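Local coordinates for periplasmic binding protein (Veillonella parvula, PDB 4MO9) that probably captures a ferric siderophore or a similar iron complex as a TroA-like solute-binding protein and delivers it to an ABC importer, at residues 179-184 against 322-327; 229-234 against 329-334. All blocks are in the same frame, centred on the assembly; numbering follows the deposited sequence.

Contact 1. Residues 179-184 against 322-327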
loop_
_atom_site.group_PDB
_atom_site.type_symbol
_atom_site.label_atom_id
_atom_site.label_comp_id
_atom_site.label_asym_id
_atom_site.label_seq_id
_atom_site.Cartn_x
_atom_site.Cartn_y
_atom_site.Cartn_z
ATOM N N LYS A 179 14.680 9.867 0.541
ATOM C CA LYS A 179 15.967 9.182 0.653
ATOM C C LYS A 179 15.819 7.884 1.431
ATOM O O LYS A 179 16.452 6.878 1.095
ATOM C CB LYS A 179 17.023 10.096 1.285
ATOM C CG LYS A 179 17.481 11.219 0.354
ATOM C CD LYS A 179 18.459 12.135 1.060
ATOM C CE LYS A 179 18.900 13.274 0.138
ATOM N NZ LYS A 179 19.885 14.139 0.833
ATOM N N PHE A 180 14.990 7.898 2.472
ATOM C CA PHE A 180 14.700 6.670 3.224
ATOM C C PHE A 180 14.169 5.602 2.279
ATOM O O PHE A 180 14.579 4.430 2.331
ATOM C CB PHE A 180 13.649 6.955 4.307
ATOM C CG PHE A 180 13.225 5.739 5.093
ATOM C CD1 PHE A 180 13.791 5.475 6.340
ATOM C CD2 PHE A 180 12.254 4.874 4.602
ATOM C CE1 PHE A 180 13.396 4.351 7.083
ATOM C CE2 PHE A 180 11.855 3.749 5.340
ATOM C CZ PHE A 180 12.432 3.491 6.580
ATOM N N TYR A 181 13.220 6.003 1.440
ATOM C CA TYR A 181 12.583 5.094 0.493
ATOM C C TYR A 181 13.587 4.639 -0.558
ATOM O O TYR A 181 13.671 3.433 -0.885
ATOM C CB TYR A 181 11.413 5.789 -0.214
ATOM C CG TYR A 181 10.645 4.858 -1.124
ATOM C CD1 TYR A 181 9.597 4.082 -0.629
ATOM C CD2 TYR A 181 10.973 4.737 -2.471
ATOM C CE1 TYR A 181 8.894 3.212 -1.454
ATOM C CE2 TYR A 181 10.272 3.878 -3.309
ATOM C CZ TYR A 181 9.236 3.117 -2.794
ATOM O OH TYR A 181 8.544 2.247 -3.621
ATOM N N THR A 182 14.325 5.610 -1.091
ATOM C CA THR A 182 15.281 5.375 -2.169
ATOM C C THR A 182 16.441 4.484 -1.732
ATOM O O THR A 182 16.832 3.586 -2.502
ATOM C CB THR A 182 15.830 6.715 -2.740
ATOM O OG1 THR A 182 14.732 7.520 -3.186
ATOM C CG2 THR A 182 16.780 6.474 -3.923
ATOM N N ASN A 183 17.013 4.729 -0.542
ATOM C CA ASN A 183 18.102 3.886 -0.031
ATOM C C ASN A 183 17.703 2.416 -0.150
ATOM O O ASN A 183 18.492 1.570 -0.575
ATOM C CB ASN A 183 18.420 4.146 1.462
ATOM C CG ASN A 183 18.917 5.561 1.753
ATOM O OD1 ASN A 183 19.368 6.291 0.859
ATOM N ND2 ASN A 183 18.834 5.958 3.031
ATOM N N ARG A 184 16.470 2.119 0.234
ATOM C CA ARG A 184 16.049 0.724 0.414
ATOM C C ARG A 184 15.612 0.055 -0.878
ATOM O O ARG A 184 15.997 -1.088 -1.161
ATOM C CB ARG A 184 14.945 0.648 1.470
ATOM C CG ARG A 184 15.479 0.966 2.856
ATOM C CD ARG A 184 14.384 1.247 3.851
ATOM N NE ARG A 184 14.944 1.278 5.201
ATOM C CZ ARG A 184 15.617 2.312 5.700
ATOM N NH1 ARG A 184 15.793 3.404 4.968
ATOM N NH2 ARG A 184 16.105 2.255 6.931
ATOM N N PHE A 322 5.338 3.963 2.418
ATOM C CA PHE A 322 6.182 3.067 3.199
ATOM C C PHE A 322 6.413 1.688 2.544
ATOM O O PHE A 322 6.885 0.758 3.214
ATOM C CB PHE A 322 5.638 2.897 4.640
ATOM C CG PHE A 322 4.155 2.574 4.715
ATOM C CD1 PHE A 322 3.567 1.674 3.824
ATOM C CD2 PHE A 322 3.351 3.161 5.695
ATOM C CE1 PHE A 322 2.205 1.379 3.894
ATOM C CE2 PHE A 322 1.987 2.869 5.774
ATOM C CZ PHE A 322 1.413 1.977 4.869
ATOM N N ASP A 323 6.091 1.547 1.254
ATOM C CA ASP A 323 6.128 0.216 0.625
ATOM C C ASP A 323 7.528 -0.324 0.317
ATOM O O ASP A 323 7.660 -1.439 -0.194
ATOM C CB ASP A 323 5.161 0.075 -0.582
ATOM C CG ASP A 323 5.659 0.743 -1.865
ATOM O OD1 ASP A 323 6.857 1.112 -2.005
ATOM O OD2 ASP A 323 4.812 0.916 -2.774
ATOM N N ALA A 324 8.561 0.453 0.642
ATOM C CA ALA A 324 9.935 -0.042 0.520
ATOM C C ALA A 324 10.091 -1.329 1.318
ATOM O O ALA A 324 10.873 -2.212 0.950
ATOM C CB ALA A 324 10.928 1.000 1.015
ATOM N N ALA A 325 9.352 -1.427 2.420
ATOM C CA ALA A 325 9.373 -2.641 3.239
ATOM C C ALA A 325 8.863 -3.860 2.469
ATOM O O ALA A 325 9.284 -4.997 2.740
ATOM C CB ALA A 325 8.566 -2.443 4.511
ATOM N N VAL A 326 7.943 -3.640 1.535
ATOM C CA VAL A 326 7.410 -4.749 0.741
ATOM C C VAL A 326 8.455 -5.214 -0.269
ATOM O O VAL A 326 8.640 -6.417 -0.475
ATOM C CB VAL A 326 6.136 -4.350 -0.009
ATOM C CG1 VAL A 326 5.642 -5.504 -0.861
ATOM C CG2 VAL A 326 5.052 -3.936 0.978
ATOM N N PHE A 327 9.133 -4.259 -0.900
ATOM C CA PHE A 327 10.227 -4.584 -1.822
ATOM C C PHE A 327 11.262 -5.442 -1.098
ATOM O O PHE A 327 11.719 -6.459 -1.626
ATOM C CB PHE A 327 10.897 -3.300 -2.357
ATOM C CG PHE A 327 10.183 -2.661 -3.525
ATOM C CD1 PHE A 327 9.141 -1.765 -3.313
ATOM C CD2 PHE A 327 10.586 -2.915 -4.834
ATOM C CE1 PHE A 327 8.492 -1.147 -4.384
ATOM C CE2 PHE A 327 9.940 -2.296 -5.928
ATOM C CZ PHE A 327 8.893 -1.403 -5.696
#
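Helix 171-194 runs past the opening turn of helix 324-334 with its closest backbone approach at Y181 and A324, whose CA atoms are 5.8 Å apart. The longer helix matches the rigid connecting helix that joins the two lobes of TroA-like binding proteins, and here it illustrates how a spacer helix can be fixed to a lobe by one buried polar bond set among apolar contacts. With CG anti to the backbone N (chi1 -175°), the Y181 side chain reaches across to the other segment, where its OH donates to D323 OD1 over 2.6 Å. The carboxylate oxygen receives it through its syn lone pair and lies in the plane of the ring, although the ring and carboxylate planes are turned 44° apart. Alongside, Y181 CD1 rests on A324 CB at 3.7 Å, and F327 CE1 comes within 3.5 Å of Y181 OH. H157 of helix 154-168 stacks on the same tyrosine ring. E152 OE1 lies close to D323 OD2, so the negative charges may raise the proton affinity of one carboxylate. A phenylalanine in place of Y181 would probably leave buried D323 OD1 without its hydroxyl donor beside that second acid. One turn on, R184 meets A324 through CB, while its chain, extended from CG to NE, leads away from the other segment and along its own helix: R184 NH1 sits above the rim of one F180 ring face and donates to F180 O at 3.1 Å, with an N-H...O angle of 155°.

Contact 2. Residues 229-234 against 329-334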
loop_
_atom_site.group_PDB
_atom_site.type_symbol
_atom_site.label_atom_id
_atom_site.label_comp_id
_atom_site.label_asym_id
_atom_site.label_seq_id
_atom_site.Cartn_x
_atom_site.Cartn_y
_atom_site.Cartn_z
ATOM N N THR A 229 7.668 -9.902 -9.422
ATOM C CA THR A 229 8.533 -9.933 -10.601
ATOM C C THR A 229 9.755 -9.012 -10.461
ATOM O O THR A 229 10.880 -9.409 -10.781
ATOM C CB THR A 229 7.737 -9.567 -11.861
ATOM O OG1 THR A 229 6.732 -10.568 -12.077
ATOM C CG2 THR A 229 8.653 -9.496 -13.077
HETATM N N MSE A 230 9.543 -7.792 -9.972
HETATM C CA MSE A 230 10.648 -6.853 -9.791
HETATM C C MSE A 230 11.648 -7.340 -8.751
HETATM O O MSE A 230 12.834 -6.996 -8.809
HETATM C CB MSE A 230 10.122 -5.475 -9.379
HETATM C CG MSE A 230 9.154 -4.869 -10.375
HETATM SE SE MSE A 230 8.721 -3.006 -9.891
HETATM C CE MSE A 230 10.558 -2.380 -9.748
ATOM N N ALA A 231 11.154 -8.120 -7.789
ATOM C CA ALA A 231 11.978 -8.658 -6.716
ATOM C C ALA A 231 12.592 -9.998 -7.115
ATOM O O ALA A 231 13.178 -10.683 -6.277
ATOM C CB ALA A 231 11.148 -8.822 -5.445
ATOM N N GLY A 232 12.447 -10.390 -8.381
ATOM C CA GLY A 232 13.198 -11.517 -8.906
ATOM C C GLY A 232 12.518 -12.872 -8.815
ATOM O O GLY A 232 13.198 -13.907 -8.827
ATOM N N ALA A 233 11.187 -12.888 -8.738
ATOM C CA ALA A 233 10.461 -14.162 -8.715
ATOM C C ALA A 233 9.807 -14.509 -10.056
ATOM O O ALA A 233 9.544 -13.625 -10.887
ATOM C CB ALA A 233 9.424 -14.166 -7.614
ATOM N N ASP A 234 9.547 -15.798 -10.256
ATOM C CA ASP A 234 8.761 -16.265 -11.393
ATOM C C ASP A 234 7.315 -16.486 -10.937
ATOM O O ASP A 234 7.008 -17.491 -10.287
ATOM C CB ASP A 234 9.348 -17.574 -11.940
ATOM C CG ASP A 234 8.683 -18.024 -13.229
ATOM O OD1 ASP A 234 7.684 -17.397 -13.643
ATOM O OD2 ASP A 234 9.152 -19.019 -13.830
ATOM N N TYR A 329 10.821 -7.244 1.738
ATOM C CA TYR A 329 10.245 -8.533 2.161
ATOM C C TYR A 329 10.206 -9.540 1.023
ATOM O O TYR A 329 10.508 -10.718 1.214
ATOM C CB TYR A 329 8.829 -8.337 2.706
ATOM C CG TYR A 329 8.249 -9.603 3.292
ATOM C CD1 TYR A 329 7.210 -10.283 2.665
ATOM C CD2 TYR A 329 8.752 -10.126 4.476
ATOM C CE1 TYR A 329 6.679 -11.450 3.215
ATOM C CE2 TYR A 329 8.231 -11.293 5.033
ATOM C CZ TYR A 329 7.199 -11.948 4.398
ATOM O OH TYR A 329 6.688 -13.107 4.961
ATOM N N LEU A 330 9.827 -9.086 -0.168
ATOM C CA LEU A 330 9.733 -10.004 -1.300
ATOM C C LEU A 330 11.121 -10.498 -1.702
ATOM O O LEU A 330 11.321 -11.691 -1.894
ATOM C CB LEU A 330 9.036 -9.340 -2.487
ATOM C CG LEU A 330 7.540 -9.079 -2.340
ATOM C CD1 LEU A 330 7.068 -8.161 -3.463
ATOM C CD2 LEU A 330 6.761 -10.394 -2.352
ATOM N N ALA A 331 12.083 -9.585 -1.807
ATOM C CA ALA A 331 13.440 -9.959 -2.228
ATOM C C ALA A 331 14.134 -10.861 -1.214
ATOM O O ALA A 331 14.814 -11.840 -1.579
ATOM C CB ALA A 331 14.271 -8.711 -2.484
ATOM N N LYS A 332 13.966 -10.538 0.064
ATOM C CA LYS A 332 14.528 -11.355 1.143
ATOM C C LYS A 332 13.858 -12.733 1.226
ATOM O O LYS A 332 14.507 -13.728 1.580
ATOM C CB LYS A 332 14.426 -10.609 2.482
ATOM C CG LYS A 332 14.990 -11.336 3.700
ATOM C CD LYS A 332 14.840 -10.445 4.944
ATOM C CE LYS A 332 15.530 -11.016 6.174
ATOM N NZ LYS A 332 17.011 -10.843 6.160
ATOM N N THR A 333 12.570 -12.804 0.884
ATOM C CA THR A 333 11.846 -14.088 0.913
ATOM C C THR A 333 12.324 -14.979 -0.229
ATOM O O THR A 333 12.585 -16.177 -0.044
ATOM C CB THR A 333 10.322 -13.864 0.788
ATOM O OG1 THR A 333 9.848 -13.170 1.953
ATOM C CG2 THR A 333 9.565 -15.191 0.641
ATOM N N PHE A 334 12.444 -14.382 -1.413
ATOM C CA PHE A 334 12.898 -15.107 -2.594
ATOM C C PHE A 334 14.384 -15.456 -2.537
ATOM O O PHE A 334 14.783 -16.511 -3.016
ATOM C CB PHE A 334 12.594 -14.309 -3.866
ATOM C CG PHE A 334 11.142 -13.933 -4.012
ATOM C CD1 PHE A 334 10.151 -14.768 -3.527
ATOM C CD2 PHE A 334 10.770 -12.734 -4.624
ATOM C CE1 PHE A 334 8.812 -14.426 -3.646
ATOM C CE2 PHE A 334 9.430 -12.386 -4.745
ATOM C CZ PHE A 334 8.448 -13.245 -4.252
#
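With CG anti to its carbonyl carbon (chi1 -55°), F334 presents one ring face to A233, while the positive phi of G232 (92°) turns the chain so that A231 and A233 both point their CB atoms at helix 324-334. G232 is the C-prime residue of a Schellman motif closing helix 224-230, with A233 N paired to A228 O and G232 N to T229 O. This contact shows how a helix stop can double as a packing surface. A233 CB makes a CH-pi contact over the F334 ring, 3.5 Å from the centroid and 18° off its normal. L330 O lies over the opposite face, displaced toward the rim, so the ring is held between a methyl and a carbonyl of its own helix. A231 CB rests against the L330-A331 step of the helix, 3.7 Å from L330 CB and 4.3 Å from A331 CB. V202 and I259, on strands of the mixed sheet, also touch F334, which sets the joint against that sheet. Hydrogen bonding plays no part across the interface, and A231 O is buried with no partner in the model; it approaches the ring edge in plane, 3.6 Å from F334 CD2.

In the fold
Both contacts are buried and both draw on helix 324-334, contact 1 at its start and contact 2 at its final turns, with centres 14 Å apart. They meet directly, since F327 CE2 packs 3.9 Å from the selenomethionine M230 CE. Contact 1, whose centre is about 12 Å from the centre of the chain, ties the helix to the long connecting helix 171-194 through a tyrosine-carboxylate bond beside a second acid. Contact 2, whose centre is about 17 Å from it, sets the same helix against the end of helix 224-230 beside the mixed sheet, mostly through methyl, methylene and ring contacts. One helix thus carries a hydrogen bond with apolar packing around it at one end, and packing without hydrogen bonds at the other.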